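Local coordinates for protein LAE5 (Uncultured bacterium, PDB 5JD3) that probably hydrolyses ester bonds as an esterase of the GDSL-like lipase/acylhydrolase family, at residues N53-G58 and L62-L67. Residues are numbered along the deposited sequence; the frame is centred on the assembly and turned at random.
Sequences NAHGSG and LLNAHL
Gly58 sits at the N-cap of helix 59-70 and opens its first turn, with Leu62 N donating to Gly58 O at 3.1 Å and an N-H...O angle of 144°. The same carbonyl oxygen is flanked by the Leu62 side chain: CG, turned beside its own backbone N, comes within 3.3 Å of Gly58 O. Three residues earlier in the loop, His55 reaches over to Asn64. The imidazole presents its edge, so that Asn64 CG lies in the ring plane, and the amide stands across it with the two planes 77° apart. His55 CE1 is 3.2 Å from Asn64 OD1, a close approach of a polarised ring C-H to an amide oxygen, while His55 ND1 faces Asn64 CB at 3.5 Å. Asn64 CB points at the loop, and CG anti to the backbone N (chi1 -171°) brings the amide up to the ring edge. His55 is also held to strand 77-82, through its backbone O, which accepts from Asn80 ND2, and, weakly, through NE2 to Leu78 O. Chemically, the single hydrogen bond across the contact is the helix-starting one, and the histidine meets the asparagine by van der Waals and C-H...O-like contact; together they join the loop before helix 59-70 to that helix's first turns, beside strand 77-82, outermost in this chain's sheet, within the alpha/beta core of the GDSL-like fold.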
loop_
_atom_site.group_PDB
_atom_site.type_symbol
_atom_site.label_atom_id
_atom_site.label_comp_id
_atom_site.label_asym_id
_atom_site.label_seq_id
_atom_site.Cartn_x
_atom_site.Cartn_y
_atom_site.Cartn_z
ATOM N N ASN A 53 5.993 18.424 -3.176
ATOM C CA ASN A 53 6.472 17.042 -3.146
ATOM C C ASN A 53 6.358 16.413 -1.760
ATOM O O ASN A 53 7.330 15.885 -1.220
ATOM C CB ASN A 53 7.921 16.960 -3.639
ATOM C CG ASN A 53 8.350 15.536 -3.952
ATOM O OD1 ASN A 53 7.513 14.661 -4.171
ATOM N ND2 ASN A 53 9.656 15.298 -3.970
ATOM N N ALA A 54 5.162 16.474 -1.187
ATOM C CA ALA A 54 4.906 15.855 0.105
ATOM C C ALA A 54 4.353 14.447 -0.080
ATOM O O ALA A 54 4.397 13.629 0.838
ATOM C CB ALA A 54 3.945 16.702 0.924
ATOM N N HIS A 55 3.840 14.171 -1.275
ATOM C CA HIS A 55 3.207 12.888 -1.563
ATOM C C HIS A 55 3.958 12.085 -2.623
ATOM O O HIS A 55 3.607 10.941 -2.905
ATOM C CB HIS A 55 1.761 13.101 -2.012
ATOM C CG HIS A 55 0.853 13.577 -0.921
ATOM N ND1 HIS A 55 -0.417 14.049 -1.162
ATOM C CD2 HIS A 55 1.035 13.644 0.419
ATOM C CE1 HIS A 55 -0.981 14.392 -0.015
ATOM N NE2 HIS A 55 -0.122 14.157 0.957
ATOM N N GLY A 56 4.987 12.687 -3.208
ATOM C CA GLY A 56 5.759 12.018 -4.238
ATOM C C GLY A 56 5.076 12.065 -5.591
ATOM O O GLY A 56 4.258 12.947 -5.854
ATOM N N SER A 57 5.412 11.110 -6.452
ATOM C CA SER A 57 4.850 11.060 -7.797
ATOM C C SER A 57 4.248 9.691 -8.100
ATOM O O SER A 57 4.253 9.240 -9.246
ATOM C CB SER A 57 5.921 11.406 -8.832
ATOM O OG SER A 57 6.985 10.472 -8.804
ATOM N N GLY A 58 3.727 9.036 -7.066
ATOM C CA GLY A 58 3.147 7.713 -7.210
ATOM C C GLY A 58 1.643 7.703 -7.009
ATOM O O GLY A 58 0.976 8.713 -7.227
ATOM N N LEU A 62 -1.518 10.408 -6.753
ATOM C CA LEU A 62 -2.629 10.238 -7.681
ATOM C C LEU A 62 -3.960 10.242 -6.940
ATOM O O LEU A 62 -4.929 10.849 -7.393
ATOM C CB LEU A 62 -2.470 8.944 -8.479
ATOM C CG LEU A 62 -1.348 8.962 -9.517
ATOM C CD1 LEU A 62 -1.268 7.639 -10.251
ATOM C CD2 LEU A 62 -1.560 10.103 -10.494
ATOM N N LEU A 63 -3.996 9.559 -5.798
ATOM C CA LEU A 63 -5.181 9.542 -4.949
ATOM C C LEU A 63 -5.525 10.947 -4.478
ATOM O O LEU A 63 -6.681 11.364 -4.530
ATOM C CB LEU A 63 -4.971 8.624 -3.742
ATOM C CG LEU A 63 -4.929 7.118 -4.002
ATOM C CD1 LEU A 63 -4.616 6.367 -2.718
ATOM C CD2 LEU A 63 -6.247 6.647 -4.586
ATOM N N ASN A 64 -4.509 11.673 -4.024
ATOM C CA ASN A 64 -4.692 13.028 -3.523
ATOM C C ASN A 64 -5.238 13.963 -4.599
ATOM O O ASN A 64 -6.134 14.766 -4.340
ATOM C CB ASN A 64 -3.372 13.570 -2.974
ATOM C CG ASN A 64 -3.541 14.884 -2.237
ATOM O OD1 ASN A 64 -3.994 14.911 -1.092
ATOM N ND2 ASN A 64 -3.172 15.980 -2.888
ATOM N N ALA A 65 -4.699 13.847 -5.809
ATOM C CA ALA A 65 -5.148 14.664 -6.930
ATOM C C ALA A 65 -6.573 14.302 -7.335
ATOM O O ALA A 65 -7.405 15.179 -7.566
ATOM C CB ALA A 65 -4.205 14.503 -8.113
ATOM N N HIS A 66 -6.841 13.002 -7.418
ATOM C CA HIS A 66 -8.152 12.488 -7.800
ATOM C C HIS A 66 -9.245 12.949 -6.841
ATOM O O HIS A 66 -10.299 13.424 -7.266
ATOM C CB HIS A 66 -8.113 10.958 -7.859
ATOM C CG HIS A 66 -9.429 10.321 -8.190
ATOM N ND1 HIS A 66 -9.687 9.743 -9.415
ATOM C CD2 HIS A 66 -10.550 10.150 -7.450
ATOM C CE1 HIS A 66 -10.912 9.251 -9.418
ATOM N NE2 HIS A 66 -11.459 9.489 -8.238
ATOM N N LEU A 67 -8.986 12.804 -5.546
ATOM C CA LEU A 67 -9.970 13.140 -4.524
ATOM C C LEU A 67 -10.243 14.640 -4.464
ATOM O O LEU A 67 -11.374 15.060 -4.231
ATOM C CB LEU A 67 -9.508 12.629 -3.158
ATOM C CG LEU A 67 -9.480 11.103 -3.026
ATOM C CD1 LEU A 67 -8.690 10.671 -1.799
ATOM C CD2 LEU A 67 -10.897 10.545 -2.982
#